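Local coordinates for protein xyloglucan-specific endo-beta-1,4-glucanase BoGH5A (Bacteroides ovatus, PDB 3ZMR) that hydrolyses internal beta-1,4-glucosidic linkages in the xyloglucan backbone, retaining the beta configuration and releasing xyloglucan oligosaccharides, at residues V128-E133 with W437-T442; A134-N139 with E147-N152; P174-H179 with H216-W221. All coordinates share one frame; numbering follows the deposited sequence.

Contact 1 (V128-E133 with W437-T442); sequences VGNTFE and WDAGYT. With BGC (beta-D-glucopyranose), chain C; GLC (alpha-D-glucopyranose), chain L; BGC (beta-D-glucopyranose), chain B; BGC (beta-D-glucopyranose), chain D.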
loop_
_atom_site.group_PDB
_atom_site.type_symbol
_atom_site.label_atom_id
_atom_site.label_comp_id
_atom_site.label_asym_id
_atom_site.label_seq_id
_atom_site.Cartn_x
_atom_site.Cartn_y
_atom_site.Cartn_z
ATOM N N VAL A 128 -13.948 7.145 5.141
ATOM C CA VAL A 128 -14.425 8.491 5.490
ATOM C C VAL A 128 -13.688 9.447 4.540
ATOM O O VAL A 128 -12.748 10.162 4.914
ATOM C CB VAL A 128 -14.168 8.856 6.972
ATOM C CG1 VAL A 128 -14.748 10.232 7.309
ATOM C CG2 VAL A 128 -14.776 7.818 7.885
ATOM N N GLY A 129 -14.092 9.415 3.283
ATOM C CA GLY A 129 -13.412 10.125 2.239
ATOM C C GLY A 129 -13.739 11.613 2.169
ATOM O O GLY A 129 -14.747 12.090 2.716
ATOM N N ASN A 130 -12.853 12.336 1.487
ATOM C CA ASN A 130 -12.963 13.793 1.266
ATOM C C ASN A 130 -13.151 14.562 2.563
ATOM O O ASN A 130 -13.907 15.546 2.659
ATOM C CB ASN A 130 -14.063 14.130 0.270
ATOM C CG ASN A 130 -13.656 13.890 -1.171
ATOM O OD1 ASN A 130 -12.614 13.311 -1.484
ATOM N ND2 ASN A 130 -14.537 14.321 -2.086
ATOM N N THR A 131 -12.385 14.141 3.556
ATOM C CA THR A 131 -12.518 14.667 4.906
ATOM C C THR A 131 -11.142 15.057 5.467
ATOM O O THR A 131 -10.650 16.141 5.123
ATOM C CB THR A 131 -13.384 13.743 5.775
ATOM O OG1 THR A 131 -14.602 13.437 5.074
ATOM C CG2 THR A 131 -13.727 14.395 7.110
ATOM N N PHE A 132 -10.467 14.205 6.252
ATOM C CA PHE A 132 -9.162 14.604 6.786
ATOM C C PHE A 132 -8.097 14.803 5.715
ATOM O O PHE A 132 -7.087 15.485 5.981
ATOM C CB PHE A 132 -8.649 13.675 7.891
ATOM C CG PHE A 132 -9.300 13.928 9.217
ATOM C CD1 PHE A 132 -8.968 15.047 9.972
ATOM C CD2 PHE A 132 -10.243 13.059 9.718
ATOM C CE1 PHE A 132 -9.580 15.274 11.205
ATOM C CE2 PHE A 132 -10.850 13.275 10.946
ATOM C CZ PHE A 132 -10.524 14.392 11.681
ATOM N N GLU A 133 -8.282 14.247 4.514
ATOM C CA GLU A 133 -7.339 14.449 3.428
ATOM C C GLU A 133 -7.694 15.678 2.523
ATOM O O GLU A 133 -6.977 15.978 1.584
ATOM C CB GLU A 133 -7.209 13.203 2.559
ATOM C CG GLU A 133 -8.262 12.996 1.477
ATOM C CD GLU A 133 -9.603 12.460 1.901
ATOM O OE1 GLU A 133 -10.069 12.682 3.047
ATOM O OE2 GLU A 133 -10.233 11.800 1.014
ATOM N N TRP A 437 -15.813 3.472 -1.168
ATOM C CA TRP A 437 -15.461 4.891 -1.257
ATOM C C TRP A 437 -16.680 5.767 -0.993
ATOM O O TRP A 437 -17.519 5.971 -1.866
ATOM C CB TRP A 437 -14.820 5.247 -2.609
ATOM C CG TRP A 437 -14.377 6.674 -2.619
ATOM C CD1 TRP A 437 -14.927 7.693 -3.352
ATOM C CD2 TRP A 437 -13.327 7.280 -1.835
ATOM N NE1 TRP A 437 -14.277 8.858 -3.082
ATOM C CE2 TRP A 437 -13.309 8.660 -2.149
ATOM C CE3 TRP A 437 -12.432 6.805 -0.905
ATOM C CZ2 TRP A 437 -12.399 9.575 -1.565
ATOM C CZ3 TRP A 437 -11.528 7.704 -0.323
ATOM C CH2 TRP A 437 -11.512 9.067 -0.658
ATOM N N ASP A 438 -16.772 6.268 0.227
ATOM C CA ASP A 438 -17.796 7.233 0.658
ATOM C C ASP A 438 -17.088 8.556 0.803
ATOM O O ASP A 438 -16.189 8.697 1.641
ATOM C CB ASP A 438 -18.454 6.764 1.947
ATOM C CG ASP A 438 -19.466 7.749 2.514
ATOM O OD1 ASP A 438 -19.197 8.974 2.503
ATOM O OD2 ASP A 438 -20.479 7.262 3.083
ATOM N N ALA A 439 -17.488 9.531 -0.015
ATOM C CA ALA A 439 -16.868 10.876 0.004
ATOM C C ALA A 439 -17.837 11.923 0.540
ATOM O O ALA A 439 -17.562 13.125 0.471
ATOM C CB ALA A 439 -16.381 11.275 -1.378
ATOM N N GLY A 440 -18.950 11.469 1.115
ATOM C CA GLY A 440 -19.986 12.384 1.648
ATOM C C GLY A 440 -20.823 13.136 0.630
ATOM O O GLY A 440 -21.528 14.092 0.991
ATOM N N TYR A 441 -20.741 12.704 -0.625
ATOM C CA TYR A 441 -21.484 13.335 -1.732
ATOM C C TYR A 441 -22.579 12.335 -2.167
ATOM O O TYR A 441 -23.105 11.579 -1.327
ATOM C CB TYR A 441 -20.516 13.793 -2.850
ATOM C CG TYR A 441 -21.145 14.604 -3.960
ATOM C CD1 TYR A 441 -21.880 15.733 -3.672
ATOM C CD2 TYR A 441 -21.004 14.221 -5.298
ATOM C CE1 TYR A 441 -22.472 16.492 -4.687
ATOM C CE2 TYR A 441 -21.614 14.941 -6.310
ATOM C CZ TYR A 441 -22.333 16.085 -5.999
ATOM O OH TYR A 441 -22.952 16.777 -7.009
ATOM N N THR A 442 -22.957 12.309 -3.439
ATOM C CA THR A 442 -24.112 11.491 -3.818
ATOM C C THR A 442 -23.925 9.983 -3.651
ATOM O O THR A 442 -24.898 9.238 -3.506
ATOM C CB THR A 442 -24.531 11.750 -5.268
ATOM O OG1 THR A 442 -23.452 11.414 -6.139
ATOM C CG2 THR A 442 -24.938 13.202 -5.452
HETATM C C2 BGC C . -12.982 11.954 -4.858
HETATM C C3 BGC C . -13.306 13.364 -5.364
HETATM C C4 BGC C . -12.168 14.318 -4.979
HETATM C C5 BGC C . -10.857 13.723 -5.452
HETATM C C6 BGC C . -9.626 14.553 -5.129
HETATM C C1 BGC C . -11.596 11.491 -5.309
HETATM O O2 BGC C . -13.991 11.062 -5.349
HETATM O O3 BGC C . -14.539 13.877 -4.853
HETATM O O4 BGC C . -12.278 15.584 -5.640
HETATM O O5 BGC C . -10.662 12.445 -4.866
HETATM O O6 BGC C . -8.679 14.212 -6.118
HETATM C C1 GLC L . -8.647 7.264 -5.551
HETATM C C2 GLC L . -8.139 8.361 -4.623
HETATM C C3 GLC L . -9.283 9.208 -4.063
HETATM C C4 GLC L . -10.105 9.704 -5.257
HETATM C C5 GLC L . -10.448 8.544 -6.203
HETATM C C6 GLC L . -11.287 8.949 -7.411
HETATM O O2 GLC L . -7.360 7.771 -3.617
HETATM O O3 GLC L . -8.798 10.264 -3.204
HETATM O O4 GLC L . -11.278 10.247 -4.715
HETATM O O5 GLC L . -9.272 7.898 -6.636
HETATM O O6 GLC L . -12.643 8.798 -7.037
HETATM C C2 BGC B . -11.957 17.951 -5.553
HETATM C C3 BGC B . -12.187 19.230 -4.751
HETATM C C4 BGC B . -13.648 19.289 -4.272
HETATM C C5 BGC B . -14.062 17.968 -3.624
HETATM C C6 BGC B . -15.516 17.935 -3.223
HETATM C C1 BGC B . -12.454 16.727 -4.804
HETATM O O2 BGC B . -10.575 17.815 -5.877
HETATM O O3 BGC B . -11.784 20.353 -5.568
HETATM O O4 BGC B . -13.868 20.301 -3.266
HETATM O O5 BGC B . -13.832 16.875 -4.502
HETATM O O6 BGC B . -16.343 18.086 -4.389
HETATM C C2 BGC D . -7.931 8.330 -4.666
HETATM C C3 BGC D . -9.166 9.096 -4.165
HETATM C C4 BGC D . -10.093 9.511 -5.303
HETATM C C5 BGC D . -10.370 8.212 -6.073
HETATM C C6 BGC D . -11.358 8.452 -7.202
HETATM C C1 BGC D . -8.176 7.215 -5.694
HETATM O O2 BGC D . -7.247 7.773 -3.545
HETATM O O3 BGC D . -8.720 10.264 -3.446
HETATM O O4 BGC D . -11.273 10.178 -4.770
HETATM O O5 BGC D . -9.158 7.666 -6.629
HETATM O O6 BGC D . -10.901 9.607 -7.925
HETATM O O HOH W 1 -17.257 14.878 -1.592
#

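Contact 2 (A134-N139 with E147-N152); sequences AVIVGN and ETCWGN. With BGC (beta-D-glucopyranose), chain B; XYS (alpha-D-xylopyranose), chain E; BGC (beta-D-glucopyranose), chain F; EDO (1,2-ethanediol), chain K.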
loop_
_atom_site.group_PDB
_atom_site.type_symbol
_atom_site.label_atom_id
_atom_site.label_comp_id
_atom_site.label_asym_id
_atom_site.label_seq_id
_atom_site.Cartn_x
_atom_site.Cartn_y
_atom_site.Cartn_z
ATOM N N ALA A 134 -8.816 16.333 2.818
ATOM C CA ALA A 134 -9.261 17.497 2.029
ATOM C C ALA A 134 -8.244 18.663 2.168
ATOM O O ALA A 134 -7.880 19.093 3.270
ATOM C CB ALA A 134 -10.625 17.939 2.497
ATOM N N VAL A 135 -7.777 19.134 1.022
ATOM C CA VAL A 135 -6.809 20.225 0.938
ATOM C C VAL A 135 -7.269 21.196 -0.171
ATOM O O VAL A 135 -7.792 20.776 -1.191
ATOM C CB VAL A 135 -5.367 19.726 0.654
ATOM C CG1 VAL A 135 -4.793 19.040 1.886
ATOM C CG2 VAL A 135 -5.316 18.834 -0.593
ATOM N N ILE A 136 -7.057 22.485 0.068
ATOM C CA ILE A 136 -7.195 23.488 -0.979
ATOM C C ILE A 136 -5.794 23.610 -1.591
ATOM O O ILE A 136 -4.808 23.868 -0.889
ATOM C CB ILE A 136 -7.717 24.818 -0.423
ATOM C CG1 ILE A 136 -9.071 24.635 0.294
ATOM C CG2 ILE A 136 -7.762 25.874 -1.518
ATOM C CD1 ILE A 136 -10.177 24.008 -0.506
ATOM N N VAL A 137 -5.718 23.383 -2.895
ATOM C CA VAL A 137 -4.439 23.352 -3.601
ATOM C C VAL A 137 -4.327 24.550 -4.536
ATOM O O VAL A 137 -5.127 24.718 -5.450
ATOM C CB VAL A 137 -4.255 22.060 -4.428
ATOM C CG1 VAL A 137 -2.853 22.007 -5.019
ATOM C CG2 VAL A 137 -4.491 20.838 -3.575
ATOM N N GLY A 138 -3.296 25.337 -4.325
ATOM C CA GLY A 138 -3.045 26.511 -5.152
ATOM C C GLY A 138 -2.230 26.181 -6.400
ATOM O O GLY A 138 -1.619 25.113 -6.490
ATOM N N ASN A 139 -2.192 27.098 -7.352
ATOM C CA ASN A 139 -1.549 26.878 -8.666
ATOM C C ASN A 139 -0.030 26.703 -8.614
ATOM O O ASN A 139 0.587 26.260 -9.574
ATOM C CB ASN A 139 -1.946 27.971 -9.679
ATOM C CG ASN A 139 -1.324 29.348 -9.396
ATOM O OD1 ASN A 139 -0.754 29.616 -8.330
ATOM N ND2 ASN A 139 -1.458 30.248 -10.375
ATOM N N GLU A 147 -10.287 19.724 7.557
ATOM C CA GLU A 147 -11.094 18.548 7.216
ATOM C C GLU A 147 -12.462 18.858 6.656
ATOM O O GLU A 147 -13.162 17.956 6.212
ATOM C CB GLU A 147 -11.180 17.585 8.405
ATOM C CG GLU A 147 -12.164 17.925 9.515
ATOM C CD GLU A 147 -11.768 19.045 10.449
ATOM O OE1 GLU A 147 -10.701 19.679 10.276
ATOM O OE2 GLU A 147 -12.571 19.285 11.387
ATOM N N THR A 148 -12.881 20.121 6.764
ATOM C CA THR A 148 -14.196 20.567 6.289
ATOM C C THR A 148 -14.130 21.228 4.920
ATOM O O THR A 148 -15.183 21.625 4.376
ATOM C CB THR A 148 -14.882 21.537 7.269
ATOM O OG1 THR A 148 -14.199 22.806 7.281
ATOM C CG2 THR A 148 -14.948 20.927 8.666
ATOM N N CYS A 149 -12.940 21.342 4.328
ATOM C CA CYS A 149 -12.795 22.234 3.162
ATOM C C CYS A 149 -13.341 21.669 1.851
ATOM O O CYS A 149 -13.439 22.386 0.845
ATOM C CB CYS A 149 -11.371 22.757 2.983
ATOM S SG CYS A 149 -10.143 21.628 2.350
ATOM N N TRP A 150 -13.663 20.375 1.850
ATOM C CA TRP A 150 -14.361 19.753 0.702
ATOM C C TRP A 150 -15.819 19.439 1.011
ATOM O O TRP A 150 -16.445 18.661 0.302
ATOM C CB TRP A 150 -13.608 18.517 0.219
ATOM C CG TRP A 150 -12.277 18.799 -0.442
ATOM C CD1 TRP A 150 -11.731 20.037 -0.769
ATOM C CD2 TRP A 150 -11.323 17.822 -0.895
ATOM N NE1 TRP A 150 -10.507 19.875 -1.375
ATOM C CE2 TRP A 150 -10.230 18.526 -1.460
ATOM C CE3 TRP A 150 -11.278 16.412 -0.853
ATOM C CZ2 TRP A 150 -9.129 17.874 -1.965
ATOM C CZ3 TRP A 150 -10.162 15.778 -1.360
ATOM C CH2 TRP A 150 -9.122 16.494 -1.906
ATOM N N GLY A 151 -16.347 20.026 2.080
ATOM C CA GLY A 151 -17.784 20.017 2.328
ATOM C C GLY A 151 -18.313 19.037 3.350
ATOM O O GLY A 151 -19.524 18.988 3.586
ATOM N N ASN A 152 -17.422 18.226 3.932
ATOM C CA ASN A 152 -17.829 17.340 5.015
ATOM C C ASN A 152 -17.613 17.934 6.389
ATOM O O ASN A 152 -16.707 18.729 6.571
ATOM C CB ASN A 152 -17.079 16.007 4.911
ATOM C CG ASN A 152 -17.624 15.160 3.774
ATOM O OD1 ASN A 152 -18.820 14.874 3.745
ATOM N ND2 ASN A 152 -16.778 14.782 2.839
HETATM C C2 BGC B . -11.957 17.951 -5.553
HETATM C C3 BGC B . -12.187 19.230 -4.751
HETATM C C4 BGC B . -13.648 19.289 -4.272
HETATM C C5 BGC B . -14.062 17.968 -3.624
HETATM C C6 BGC B . -15.516 17.935 -3.223
HETATM C C1 BGC B . -12.454 16.727 -4.804
HETATM O O2 BGC B . -10.575 17.815 -5.877
HETATM O O3 BGC B . -11.784 20.353 -5.568
HETATM O O4 BGC B . -13.868 20.301 -3.266
HETATM O O5 BGC B . -13.832 16.875 -4.502
HETATM O O6 BGC B . -16.343 18.086 -4.389
HETATM C C1 XYS E . -8.975 23.306 -5.348
HETATM C C2 XYS E . -8.482 22.847 -6.718
HETATM C C3 XYS E . -8.641 21.330 -6.854
HETATM C C4 XYS E . -7.960 20.637 -5.668
HETATM C C5 XYS E . -8.465 21.220 -4.332
HETATM O O2 XYS E . -9.196 23.522 -7.761
HETATM O O3 XYS E . -8.060 20.911 -8.100
HETATM O O4 XYS E . -8.152 19.205 -5.714
HETATM O O5 XYS E . -8.261 22.640 -4.306
HETATM C C2 BGC F . -14.704 22.433 -2.698
HETATM C C3 BGC F . -14.741 23.915 -3.042
HETATM C C4 BGC F . -13.297 24.398 -3.214
HETATM C C5 BGC F . -12.471 23.522 -4.166
HETATM C C6 BGC F . -11.006 23.942 -4.292
HETATM C C1 BGC F . -13.848 21.654 -3.704
HETATM O O2 BGC F . -16.048 21.949 -2.670
HETATM O O3 BGC F . -15.417 24.696 -2.037
HETATM O O4 BGC F . -13.378 25.713 -3.720
HETATM O O5 BGC F . -12.509 22.154 -3.721
HETATM O O6 BGC F . -10.384 23.093 -5.260
HETATM C C1 EDO K . -19.112 16.586 0.440
HETATM O O1 EDO K . -18.327 16.988 -0.679
HETATM C C2 EDO K . -20.441 17.312 0.548
HETATM O O2 EDO K . -21.065 17.418 -0.732
#

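Contact 3 (P174-H179 with H216-W221); sequences PVAYSH and HWEGGW. With XYS (alpha-D-xylopyranose), chain G; GLC (alpha-D-glucopyranose), chain L; BGC (beta-D-glucopyranose), chain D.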
loop_
_atom_site.group_PDB
_atom_site.type_symbol
_atom_site.label_atom_id
_atom_site.label_comp_id
_atom_site.label_asym_id
_atom_site.label_seq_id
_atom_site.Cartn_x
_atom_site.Cartn_y
_atom_site.Cartn_z
ATOM N N PRO A 174 -8.571 8.477 5.234
ATOM C CA PRO A 174 -7.506 9.208 4.551
ATOM C C PRO A 174 -7.149 10.477 5.348
ATOM O O PRO A 174 -8.055 11.136 5.904
ATOM C CB PRO A 174 -8.164 9.582 3.209
ATOM C CG PRO A 174 -9.184 8.543 2.984
ATOM C CD PRO A 174 -9.737 8.280 4.337
ATOM N N VAL A 175 -5.867 10.796 5.439
ATOM C CA VAL A 175 -5.423 11.975 6.178
ATOM C C VAL A 175 -4.377 12.745 5.376
ATOM O O VAL A 175 -3.463 12.170 4.763
ATOM C CB VAL A 175 -4.805 11.612 7.547
ATOM C CG1 VAL A 175 -4.584 12.865 8.407
ATOM C CG2 VAL A 175 -5.692 10.646 8.307
ATOM N N ALA A 176 -4.518 14.071 5.421
ATOM C CA ALA A 176 -3.518 15.000 4.918
ATOM C C ALA A 176 -2.903 15.652 6.165
ATOM O O ALA A 176 -3.571 15.818 7.203
ATOM C CB ALA A 176 -4.178 16.087 4.083
ATOM N N TYR A 177 -1.627 16.007 6.031
ATOM C CA TYR A 177 -0.861 16.700 7.083
ATOM C C TYR A 177 -0.095 17.919 6.595
ATOM O O TYR A 177 0.229 18.795 7.404
ATOM C CB TYR A 177 0.136 15.732 7.738
ATOM C CG TYR A 177 -0.446 14.507 8.384
ATOM C CD1 TYR A 177 -0.647 13.336 7.652
ATOM C CD2 TYR A 177 -0.834 14.519 9.724
ATOM C CE1 TYR A 177 -1.165 12.197 8.276
ATOM C CE2 TYR A 177 -1.361 13.406 10.342
ATOM C CZ TYR A 177 -1.538 12.259 9.624
ATOM O OH TYR A 177 -2.037 11.173 10.319
ATOM N N SER A 178 0.227 17.945 5.305
ATOM C CA SER A 178 1.164 18.921 4.740
ATOM C C SER A 178 0.587 20.337 4.583
ATOM O O SER A 178 1.316 21.290 4.266
ATOM C CB SER A 178 1.748 18.440 3.417
ATOM O OG SER A 178 2.534 17.271 3.652
ATOM N N HIS A 179 -0.702 20.458 4.853
ATOM C CA HIS A 179 -1.377 21.750 4.974
ATOM C C HIS A 179 -1.406 22.261 6.410
ATOM O O HIS A 179 -1.964 23.327 6.702
ATOM C CB HIS A 179 -2.797 21.670 4.423
ATOM C CG HIS A 179 -3.688 20.713 5.142
ATOM N ND1 HIS A 179 -3.224 19.542 5.708
ATOM C CD2 HIS A 179 -5.036 20.707 5.307
ATOM C CE1 HIS A 179 -4.243 18.891 6.239
ATOM N NE2 HIS A 179 -5.356 19.568 6.001
ATOM N N HIS A 216 -2.317 10.709 2.505
ATOM C CA HIS A 216 -3.038 10.592 1.249
ATOM C C HIS A 216 -2.348 11.473 0.196
ATOM O O HIS A 216 -1.204 11.905 0.386
ATOM C CB HIS A 216 -4.506 10.989 1.460
ATOM C CG HIS A 216 -5.481 10.337 0.523
ATOM N ND1 HIS A 216 -5.779 9.004 0.599
ATOM C CD2 HIS A 216 -6.251 10.845 -0.484
ATOM C CE1 HIS A 216 -6.702 8.704 -0.306
ATOM N NE2 HIS A 216 -7.021 9.816 -0.969
ATOM N N TRP A 217 -3.048 11.764 -0.890
ATOM C CA TRP A 217 -2.510 12.519 -2.026
ATOM C C TRP A 217 -1.953 13.892 -1.623
ATOM O O TRP A 217 -0.833 14.245 -1.955
ATOM C CB TRP A 217 -3.644 12.705 -3.042
ATOM C CG TRP A 217 -3.316 13.607 -4.199
ATOM C CD1 TRP A 217 -2.447 13.368 -5.251
ATOM C CD2 TRP A 217 -3.851 14.927 -4.418
ATOM N NE1 TRP A 217 -2.414 14.464 -6.098
ATOM C CE2 TRP A 217 -3.283 15.412 -5.624
ATOM C CE3 TRP A 217 -4.796 15.716 -3.743
ATOM C CZ2 TRP A 217 -3.626 16.643 -6.156
ATOM C CZ3 TRP A 217 -5.119 16.958 -4.279
ATOM C CH2 TRP A 217 -4.540 17.400 -5.449
ATOM N N GLU A 218 -2.776 14.661 -0.924
ATOM C CA GLU A 218 -2.429 16.002 -0.402
ATOM C C GLU A 218 -1.541 16.855 -1.336
ATOM O O GLU A 218 -0.497 17.387 -0.956
ATOM C CB GLU A 218 -1.895 15.955 1.017
ATOM C CG GLU A 218 -0.619 15.179 1.231
ATOM C CD GLU A 218 0.010 15.436 2.592
ATOM O OE1 GLU A 218 -0.705 15.898 3.506
ATOM O OE2 GLU A 218 1.225 15.154 2.735
ATOM N N GLY A 219 -2.003 16.991 -2.577
ATOM C CA GLY A 219 -1.355 17.828 -3.579
ATOM C C GLY A 219 -0.376 17.140 -4.502
ATOM O O GLY A 219 0.043 17.725 -5.515
ATOM N N GLY A 220 0.002 15.906 -4.161
ATOM C CA GLY A 220 0.792 15.067 -5.073
ATOM C C GLY A 220 2.304 15.156 -4.895
ATOM O O GLY A 220 3.056 14.711 -5.776
ATOM N N TRP A 221 2.788 15.692 -3.771
ATOM C CA TRP A 221 4.246 15.827 -3.590
ATOM C C TRP A 221 5.024 14.526 -3.707
ATOM O O TRP A 221 6.192 14.556 -4.071
ATOM C CB TRP A 221 4.573 16.452 -2.244
ATOM C CG TRP A 221 4.178 15.655 -1.040
ATOM C CD1 TRP A 221 2.992 15.724 -0.343
ATOM C CD2 TRP A 221 4.960 14.629 -0.394
ATOM N NE1 TRP A 221 2.992 14.820 0.696
ATOM C CE2 TRP A 221 4.197 14.150 0.705
ATOM C CE3 TRP A 221 6.241 14.113 -0.595
ATOM C CZ2 TRP A 221 4.661 13.118 1.551
ATOM C CZ3 TRP A 221 6.708 13.116 0.273
ATOM C CH2 TRP A 221 5.937 12.663 1.344
HETATM C C1 XYS G . -7.375 14.516 -5.684
HETATM C C2 XYS G . -6.575 14.751 -6.992
HETATM C C3 XYS G . -6.469 13.408 -7.704
HETATM C C4 XYS G . -5.894 12.326 -6.800
HETATM C C5 XYS G . -6.620 12.228 -5.443
HETATM O O2 XYS G . -7.164 15.723 -7.910
HETATM O O3 XYS G . -5.644 13.480 -8.871
HETATM O O4 XYS G . -6.011 11.086 -7.476
HETATM O O5 XYS G . -6.743 13.519 -4.864
HETATM C C1 GLC L . -8.647 7.264 -5.551
HETATM C C2 GLC L . -8.139 8.361 -4.623
HETATM C C3 GLC L . -9.283 9.208 -4.063
HETATM C C4 GLC L . -10.105 9.704 -5.257
HETATM C C5 GLC L . -10.448 8.544 -6.203
HETATM C C6 GLC L . -11.287 8.949 -7.411
HETATM O O2 GLC L . -7.360 7.771 -3.617
HETATM O O3 GLC L . -8.798 10.264 -3.204
HETATM O O4 GLC L . -11.278 10.247 -4.715
HETATM O O5 GLC L . -9.272 7.898 -6.636
HETATM O O6 GLC L . -12.643 8.798 -7.037
HETATM C C2 BGC D . -7.931 8.330 -4.666
HETATM C C3 BGC D . -9.166 9.096 -4.165
HETATM C C4 BGC D . -10.093 9.511 -5.303
HETATM C C5 BGC D . -10.370 8.212 -6.073
HETATM C C6 BGC D . -11.358 8.452 -7.202
HETATM C C1 BGC D . -8.176 7.215 -5.694
HETATM O O2 BGC D . -7.247 7.773 -3.545
HETATM O O3 BGC D . -8.720 10.264 -3.446
HETATM O O4 BGC D . -11.273 10.178 -4.770
HETATM O O5 BGC D . -9.158 7.666 -6.629
HETATM O O6 BGC D . -10.901 9.607 -7.925
#

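Contact 1 (V128-E133 with W437-T442)
Gly129 and Ala439 are the residues whose CA atoms come nearest, 4.2 Å, where two irregular loops meet. One backbone hydrogen bond joins the loops, from Gly129 N to Asp438 O at 2.8 Å. Gly129 has no side chain, and a CB would run into both Asp438 O and the Trp437 ring. Gly129 CA instead makes an off-centre CH-pi contact with the six-membered ring of Trp437, 4.1 Å from its centroid. Trp437 has CG anti to the backbone N (chi1 -175°), which brings the indole against Gly129 and Glu133. At the ring edge, Glu133 OE2 stands 3.4 Å from Trp437 CH2, the carboxylate turned 79° from the indole plane. That carboxylate is gripped by its own loop, OE2 taking Asn130 N on the syn side and OE1 taking Thr131 N from above the plane, so the loop carrying Asn130 is braced by its own Glu133. Asn130 uses ND2 twice: it donates to O3 of the chain C glucose at 2.8 Å, nearly straight (164°), and to a water that donates to Ala439 O. Trp437 NE1 gives a longer bond, 3.2 Å, to O2 of the same glucose. Within its own loop, Asp438 OD1 accepts from Gly440 N in an Asx turn and also pairs with Arg448, while OD2 takes Leu445 N. One indole face lies against C3 of the next sugar, modelled as either glucose anomer. An aromatic platform on the loop after the last barrel strand, near the inferred nucleophile Glu395, is characteristic of the substrate cleft of family 5 TIM-barrel glycosidases.

Contact 2 (A134-N139 with E147-N152)
Trp150 lies flat between Ala134 and the bound xyloglucan oligosaccharide, forming a carbohydrate-stacking platform in the cleft of this TIM-barrel enzyme. Its protein-facing side is covered by backbone as much as by side chain: Ala134 CA sits over the face of the six-membered ring, 3.6 Å from the centroid, in a CH-pi contact, and Ala134 CB rests 3.5 Å from Trp150 CD2. Val135 N continues this cover toward the rim. The opposite face meets the chain B glucose, whose O4 approaches Trp150 CD1 to 3.3 Å. CG of Trp150 lies beside the backbone N and anti to the carbonyl carbon (chi1 -69°), and the indole swings out from the type I turn of residues 148-151 to lie against residues 134-136. The Val135 side chain runs beside the indole, its CG2 near CZ2, whereas Ile136 brings CD1 to the ring edge and to Cys149 SG. The thiol of Cys149 also packs against Ala134 CB, 3.7 Å from SG. At the far side of the indole the main chain takes over the recognition: Val137 N donates to O5 of the chain E xylose at 3.0 Å in an almost linear bond (171°). The same xylose places C5 close to Val135 O, the carbonyl that also receives the indole N-H. That last bond is weak despite its length, for Trp150 NE1 and Val135 O are 2.9 Å apart but the N-H...O angle is only 123°.

Contact 3 (P174-H179 with H216-W221)
Glu218 reaches across to the backbone of Tyr177 and Ser178, and round its carboxylate the contact is densest. Glu218 OE1 accepts two main-chain bonds, from Tyr177 N at 2.7 Å, nearly along its C-O axis, and from Ser178 N at 2.9 Å on the syn side, the latter close to straight (171°). Glu218 OE2 is held by Ser178 OG, which comes from above the carboxylate plane, and by Trp221 NE1, which meets the anti lone pair at 2.7 Å. The chain is extended beyond CG (chi2 167°), taking the carboxylate out of the type I' turn of 217-220 to these donors, and four hydrogen bonds fix its rotation; such a cluster would probably favour the charged form. An alanine at Glu218 would remove the carboxylate, and its loss is likely to leave two backbone N-H groups and the indole N-H of Trp221 without their acceptor and open a gap beside Ala176. Toward the cleft the joining is sparser. His216 N bonds to Val175 O at 2.9 Å, and Pro174 CB lies over the imidazole face, 3.9 Å from its centroid. With ND1 engaged by Asn214, NE2 of His216 donates to O3 of the glucose, modelled as both anomers, and Trp217 turns away from residues 174-179 and lays one ring face against the chain G xylose. These are the loops after strands 170-173 and 210-214: Tyr177 packs on helices 191-206 and 227-248, the latter also meeting Glu218 through Met240 and Trp221 through a cation-pi contact with Arg236.

In the fold
Beyond the N-terminal BACON domain, the chain enters the eight-stranded parallel barrel at strand 125-127, and the next loop supplies the first half of contact 1. Contact 2 forms at once, bringing 147-152, just past the hairpin of strands 136-137 and 143-144, back against 134-139. Contact 3 follows in series, linking the loops after the second and third barrel strands. Last, 437-442 returns to 128-133, so contact 1 joins the loops after the first and eighth strands, neighbours where the barrel closes, and encloses the others in sequence. Asn152 probably hydrogen-bonds to Asn130 and Ala439, coupling contacts 1 and 2; Phe132 O with Ala176 N couples 1 and 3, while Val135 packs on Ala176 between 2 and 3.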